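Local coordinates for protein beta-galactosidase (Bacillus circulans subsp. alkalophilus, PDB 3TTY) that hydrolyses terminal beta-D-galactose residues from beta-galactosides, as a trimeric glycoside hydrolase with a TIM-barrel catalytic domain that binds galactose, at residues Asp404-Asn407 / Arg408-Leu411; Gly489-Asn492 / Glu493-Val497. All coordinates share one frame; numbering follows the deposited sequence.

Contact 1. Residues Asp404-Asn407 / Arg408-Leu411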
ATOM      1  N   ASP A 404       6.864 -26.703 -10.797  1.00 16.82           N
ATOM      2  CA  ASP A 404       6.876 -26.255 -12.185  1.00 15.93           C
ATOM      3  C   ASP A 404       6.577 -24.776 -12.278  1.00 16.11           C
ATOM      4  O   ASP A 404       5.610 -24.312 -11.676  1.00 15.29           O
ATOM      5  CB  ASP A 404       5.830 -27.020 -13.001  1.00 16.21           C
ATOM      6  CG  ASP A 404       5.875 -26.663 -14.478  1.00 17.07           C
ATOM      7  OD1 ASP A 404       5.022 -25.884 -14.928  1.00 21.26           O
ATOM      8  OD2 ASP A 404       6.781 -27.143 -15.183  1.00 17.30           O
ATOM      9  N   TRP A 405       7.367 -24.039 -13.057  1.00 15.19           N
ATOM     10  CA  TRP A 405       7.192 -22.584 -13.135  1.00 15.77           C
ATOM     11  C   TRP A 405       5.934 -22.156 -13.885  1.00 15.51           C
ATOM     12  O   TRP A 405       5.332 -21.121 -13.549  1.00 16.29           O
ATOM     13  CB  TRP A 405       8.426 -21.881 -13.742  1.00 15.80           C
ATOM     14  CG  TRP A 405       9.436 -21.437 -12.736  1.00 14.61           C
ATOM     15  CD1 TRP A 405       9.516 -20.213 -12.135  1.00 17.21           C
ATOM     16  CD2 TRP A 405      10.526 -22.213 -12.211  1.00 15.60           C
ATOM     17  NE1 TRP A 405      10.593 -20.177 -11.266  1.00 16.91           N
ATOM     18  CE2 TRP A 405      11.230 -21.390 -11.300  1.00 14.76           C
ATOM     19  CE3 TRP A 405      10.986 -23.518 -12.438  1.00 15.41           C
ATOM     20  CZ2 TRP A 405      12.358 -21.835 -10.602  1.00 15.54           C
ATOM     21  CZ3 TRP A 405      12.113 -23.957 -11.744  1.00 18.25           C
ATOM     22  CH2 TRP A 405      12.783 -23.121 -10.836  1.00 13.56           C
ATOM     23  N   GLU A 406       5.541 -22.928 -14.899  1.00 16.84           N
ATOM     24  CA  GLU A 406       4.391 -22.561 -15.736  1.00 13.68           C
ATOM     25  C   GLU A 406       3.122 -22.810 -14.948  1.00 16.81           C
ATOM     26  O   GLU A 406       2.188 -22.006 -14.965  1.00 17.28           O
ATOM     27  CB  GLU A 406       4.381 -23.329 -17.060  1.00 15.84           C
ATOM     28  CG  GLU A 406       5.525 -22.935 -18.002  1.00 20.11           C
ATOM     29  CD  GLU A 406       5.462 -23.611 -19.370  1.00 23.09           C
ATOM     30  OE1 GLU A 406       5.044 -24.784 -19.446  1.00 29.36           O
ATOM     31  OE2 GLU A 406       5.839 -22.966 -20.377  1.00 23.10           O
ATOM     32  N   ASN A 407       3.101 -23.924 -14.233  1.00 15.19           N
ATOM     33  CA  ASN A 407       2.029 -24.175 -13.280  1.00 18.68           C
ATOM     34  C   ASN A 407       1.933 -23.031 -12.262  1.00 19.23           C
ATOM     35  O   ASN A 407       0.840 -22.552 -11.951  1.00 19.21           O
ATOM     36  CB  ASN A 407       2.285 -25.495 -12.560  1.00 16.59           C
ATOM     37  CG  ASN A 407       1.203 -25.836 -11.564  1.00 19.94           C
ATOM     38  OD1 ASN A 407       0.017 -25.723 -11.864  1.00 21.38           O
ATOM     39  ND2 ASN A 407       1.607 -26.265 -10.361  1.00 18.03           N
ATOM     40  N   ARG A 408       3.085 -22.595 -11.749  1.00 15.45           N
ATOM     41  CA  ARG A 408       3.133 -21.488 -10.800  1.00 15.80           C
ATOM     42  C   ARG A 408       2.528 -20.201 -11.371  1.00 18.00           C
ATOM     43  O   ARG A 408       1.682 -19.570 -10.737  1.00 19.79           O
ATOM     44  CB  ARG A 408       4.573 -21.227 -10.351  1.00 14.78           C
ATOM     45  CG  ARG A 408       4.704 -20.036  -9.414  1.00 17.50           C
ATOM     46  CD  ARG A 408       6.072 -19.980  -8.732  1.00 20.79           C
ATOM     47  NE  ARG A 408       6.165 -18.897  -7.753  1.00 23.58           N
ATOM     48  CZ  ARG A 408       7.256 -18.632  -7.032  1.00 22.01           C
ATOM     49  NH1 ARG A 408       8.347 -19.373  -7.179  1.00 18.64           N
ATOM     50  NH2 ARG A 408       7.263 -17.621  -6.174  1.00 18.73           N
ATOM     51  N   TRP A 409       2.975 -19.807 -12.559  1.00 14.67           N
ATOM     52  CA  TRP A 409       2.452 -18.615 -13.218  1.00 15.21           C
ATOM     53  C   TRP A 409       0.932 -18.656 -13.390  1.00 19.64           C
ATOM     54  O   TRP A 409       0.231 -17.684 -13.071  1.00 16.20           O
ATOM     55  CB  TRP A 409       3.099 -18.439 -14.586  1.00 14.98           C
ATOM     56  CG  TRP A 409       4.564 -18.124 -14.536  1.00 18.31           C
ATOM     57  CD1 TRP A 409       5.254 -17.573 -13.490  1.00 18.00           C
ATOM     58  CD2 TRP A 409       5.523 -18.354 -15.576  1.00 15.52           C
ATOM     59  NE1 TRP A 409       6.579 -17.442 -13.825  1.00 20.56           N
ATOM     60  CE2 TRP A 409       6.771 -17.910 -15.098  1.00 18.48           C
ATOM     61  CE3 TRP A 409       5.444 -18.890 -16.864  1.00 13.36           C
ATOM     62  CZ2 TRP A 409       7.931 -17.972 -15.870  1.00 19.48           C
ATOM     63  CZ3 TRP A 409       6.586 -18.964 -17.621  1.00 17.85           C
ATOM     64  CH2 TRP A 409       7.821 -18.501 -17.126  1.00 20.47           C
ATOM     65  N   ALA A 410       0.421 -19.769 -13.906  1.00 13.42           N
ATOM     66  CA  ALA A 410      -1.027 -19.906 -14.076  1.00 19.30           C
ATOM     67  C   ALA A 410      -1.776 -19.807 -12.736  1.00 21.01           C
ATOM     68  O   ALA A 410      -2.777 -19.084 -12.623  1.00 18.22           O
ATOM     69  CB  ALA A 410      -1.370 -21.197 -14.798  1.00 18.88           C
ATOM     70  N   LEU A 411      -1.277 -20.504 -11.716  1.00 17.65           N
ATOM     71  CA  LEU A 411      -1.873 -20.408 -10.383  1.00 17.19           C
ATOM     72  C   LEU A 411      -1.851 -18.985  -9.861  1.00 19.56           C
ATOM     73  O   LEU A 411      -2.838 -18.497  -9.333  1.00 20.73           O
ATOM     74  CB  LEU A 411      -1.151 -21.314  -9.390  1.00 20.45           C
ATOM     75  CG  LEU A 411      -1.572 -22.777  -9.363  1.00 19.43           C
ATOM     76  CD1 LEU A 411      -0.740 -23.525  -8.346  1.00 20.38           C
ATOM     77  CD2 LEU A 411      -3.063 -22.893  -9.048  1.00 17.15           C
TER
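The indole of Trp-409 lies over the carbonyl oxygen of Trp-405, one turn back. Trp-405 O sits 3.2 Å from Trp-409 CG, above one ring face and offset toward the rim. Trp-405 O also accepts from Trp-409 N at 2.9 Å. CG of Trp-409 lies beside its own backbone N (chi1 -67°), which brings the ring back over the first turn. There Trp-409 CZ3 touches Glu-406 CG at 4.1 Å. At the other end of the indole, Trp-409 NE1 comes near the edge of the Trp-405 ring, 4.4 Å from Trp-405 CD1. On another side of the helix, Leu-411 CD1 packs 4.1 Å from Asn-407 ND2. These residues form the N-terminal part of helix 405-413, with Asp-404 at the N-cap. Asp-404 OD1 uses its anti lone pair to accept Asn-407 N at 2.8 Å, and takes a weak bond from Glu-406 N. Further out, the two indole N-H groups bond to successive carbonyls, Trp-405 to Tyr-257 and Trp-409 to Pro-258. Lys-465 forms salt bridges to both Asp-404 and Glu-406, and Arg-223 forms another with Glu-406. The amide of Asn-407 is fixed by Met-463 N and Val-460 O.

Contact 2. Residues Gly489-Asn492 / Glu493-Val497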
ATOM      1  N   GLY A 489      -4.979 -30.885 -11.915  1.00 17.22           N
ATOM      2  CA  GLY A 489      -5.581 -31.372 -13.146  1.00 18.31           C
ATOM      3  C   GLY A 489      -6.736 -30.522 -13.644  1.00 16.42           C
ATOM      4  O   GLY A 489      -7.665 -31.027 -14.264  1.00 19.89           O
ATOM      5  N   ILE A 490      -6.680 -29.224 -13.385  1.00 19.31           N
ATOM      6  CA  ILE A 490      -7.768 -28.342 -13.768  1.00 16.34           C
ATOM      7  C   ILE A 490      -7.611 -27.840 -15.207  1.00 20.25           C
ATOM      8  O   ILE A 490      -8.574 -27.840 -15.966  1.00 22.12           O
ATOM      9  CB  ILE A 490      -7.893 -27.158 -12.805  1.00 20.07           C
ATOM     10  CG1 ILE A 490      -7.894 -27.647 -11.346  1.00 21.68           C
ATOM     11  CG2 ILE A 490      -9.134 -26.330 -13.134  1.00 18.63           C
ATOM     12  CD1 ILE A 490      -9.100 -28.543 -10.969  1.00 19.42           C
ATOM     13  N   VAL A 491      -6.398 -27.455 -15.598  1.00 17.40           N
ATOM     14  CA  VAL A 491      -6.184 -26.856 -16.921  1.00 19.33           C
ATOM     15  C   VAL A 491      -5.072 -27.504 -17.745  1.00 20.20           C
ATOM     16  O   VAL A 491      -4.293 -28.312 -17.235  1.00 18.69           O
ATOM     17  CB  VAL A 491      -5.864 -25.358 -16.807  1.00 18.57           C
ATOM     18  CG1 VAL A 491      -7.022 -24.608 -16.137  1.00 17.00           C
ATOM     19  CG2 VAL A 491      -4.550 -25.152 -16.040  1.00 17.34           C
ATOM     20  N   ASN A 492      -5.004 -27.141 -19.025  1.00 17.14           N
ATOM     21  CA  ASN A 492      -3.883 -27.552 -19.859  1.00 20.21           C
ATOM     22  C   ASN A 492      -2.853 -26.430 -19.975  1.00 19.51           C
ATOM     23  O   ASN A 492      -2.902 -25.459 -19.238  1.00 16.99           O
ATOM     24  CB  ASN A 492      -4.343 -27.989 -21.250  1.00 17.28           C
ATOM     25  CG  ASN A 492      -4.811 -26.825 -22.103  1.00 22.45           C
ATOM     26  OD1 ASN A 492      -4.796 -25.666 -21.667  1.00 20.77           O
ATOM     27  ND2 ASN A 492      -5.226 -27.124 -23.331  1.00 20.26           N
ATOM     28  N   GLU A 493      -1.935 -26.582 -20.917  1.00 18.78           N
ATOM     29  CA  GLU A 493      -0.799 -25.682 -21.088  1.00 20.82           C
ATOM     30  C   GLU A 493      -1.191 -24.248 -21.419  1.00 21.56           C
ATOM     31  O   GLU A 493      -0.377 -23.346 -21.300  1.00 21.82           O
ATOM     32  CB  GLU A 493       0.079 -26.223 -22.209  1.00 24.21           C
ATOM     33  CG  GLU A 493      -0.734 -27.067 -23.182  1.00 29.88           C
ATOM     34  CD  GLU A 493      -0.048 -27.223 -24.504  1.00 45.89           C
ATOM     35  OE1 GLU A 493       1.126 -26.795 -24.593  1.00 48.91           O
ATOM     36  OE2 GLU A 493      -0.678 -27.771 -25.445  1.00 40.65           O
ATOM     37  N   ASN A 494      -2.428 -24.032 -21.851  1.00 20.81           N
ATOM     38  CA  ASN A 494      -2.874 -22.674 -22.139  1.00 18.07           C
ATOM     39  C   ASN A 494      -3.811 -22.127 -21.082  1.00 18.58           C
ATOM     40  O   ASN A 494      -4.443 -21.109 -21.284  1.00 17.78           O
ATOM     41  CB  ASN A 494      -3.516 -22.579 -23.520  1.00 18.43           C
ATOM     42  CG  ASN A 494      -2.541 -22.897 -24.631  1.00 22.28           C
ATOM     43  OD1 ASN A 494      -2.756 -23.814 -25.408  1.00 21.44           O
ATOM     44  ND2 ASN A 494      -1.451 -22.141 -24.701  1.00 29.29           N
ATOM     45  N   ASP A 495      -3.874 -22.797 -19.939  1.00 17.56           N
ATOM     46  CA  ASP A 495      -4.749 -22.377 -18.858  1.00 17.97           C
ATOM     47  C   ASP A 495      -6.207 -22.489 -19.276  1.00 21.35           C
ATOM     48  O   ASP A 495      -7.049 -21.689 -18.832  1.00 18.49           O
ATOM     49  CB  ASP A 495      -4.453 -20.938 -18.407  1.00 15.60           C
ATOM     50  CG  ASP A 495      -5.058 -20.634 -17.051  1.00 22.84           C
ATOM     51  OD1 ASP A 495      -5.068 -21.561 -16.207  1.00 21.40           O
ATOM     52  OD2 ASP A 495      -5.557 -19.501 -16.834  1.00 22.80           O
ATOM     53  N   LEU A 496      -6.494 -23.455 -20.148  1.00 15.74           N
ATOM     54  CA  LEU A 496      -7.871 -23.753 -20.533  1.00 17.39           C
ATOM     55  C   LEU A 496      -8.350 -24.953 -19.722  1.00 19.45           C
ATOM     56  O   LEU A 496      -7.639 -25.958 -19.596  1.00 21.26           O
ATOM     57  CB  LEU A 496      -7.981 -24.071 -22.024  1.00 14.47           C
ATOM     58  CG  LEU A 496      -7.652 -23.017 -23.086  1.00 19.92           C
ATOM     59  CD1 LEU A 496      -7.545 -23.672 -24.482  1.00 13.88           C
ATOM     60  CD2 LEU A 496      -8.649 -21.842 -23.081  1.00 16.20           C
ATOM     61  N   VAL A 497      -9.550 -24.851 -19.167  1.00 16.58           N
ATOM     62  CA  VAL A 497     -10.061 -25.899 -18.296  1.00 18.90           C
ATOM     63  C   VAL A 497     -10.264 -27.200 -19.059  1.00 22.74           C
ATOM     64  O   VAL A 497     -10.815 -27.216 -20.174  1.00 19.85           O
ATOM     65  CB  VAL A 497     -11.375 -25.481 -17.617  1.00 20.02           C
ATOM     66  CG1 VAL A 497     -11.958 -26.638 -16.844  1.00 20.34           C
ATOM     67  CG2 VAL A 497     -11.140 -24.300 -16.704  1.00 19.22           C
TER
HETATM   68  O   HOH W   1      -4.795 -25.360 -25.737  1.00 25.57           O
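Asn-492 turns its side-chain oxygen into the loop that follows it. Asn-492 OD1 accepts Asn-494 N at 2.9 Å, an Asx turn over the type I beta turn, and Leu-496 N at 3.2 Å. The donors come from opposite faces of the amide plane, well out of it. CG stands between the backbone N and the carbonyl carbon (chi1 71°), folding the amide over the turn. Among the backbone bonds, Asp-495 N to Asn-492 O (2.9 Å) closes the beta turn. Asn-492 N to Leu-496 O (2.9 Å) closes the 492-496 region, beside the single Val-491 to Val-497 bridge. One water accepts from Asn-492 ND2 and donates to Asn-494 OD1. An alanine in place of Asn-492 would probably leave the N-H groups of Asn-494 and Leu-496 without their shared acceptor and let the turn flex. The apolar contact is Val-491 CG1 on Val-497 CG2 at 4.2 Å. Val-491 CG1 and CG2 each lie 3.6 Å from Asp-495 OD1, which is hydrogen-bonded to Tyr-462 OH; Asp-495 OD2 salt-bridges Lys-356 of the second subunit. Along the chain the loop runs from strand 481-485 to helix 507-510, with Glu-493 and Asn-494 against Arg-171 of helix 158-172.

From the N terminus, contact 1 comes first, as the start of helix 405-413 just after strand 399-402. Contact 2 follows in the loop after strand 481-485. Both strands belong to the mixed sheet of the trimerisation domain. Each contact is local: contact 1 opens a helix and contact 2 closes a tight turn. They neither nest nor cross. Their centres are about 11 Å apart, and they touch where Ala-410 CB packs 4.0 Å from Asp-495 OD1. Tyr-462 and Arg-223 have partners in both. Arg-223 lies on helix 215-243 and so links the two contacts to the barrel part of the chain. Contact 2 alone of the two reaches another subunit.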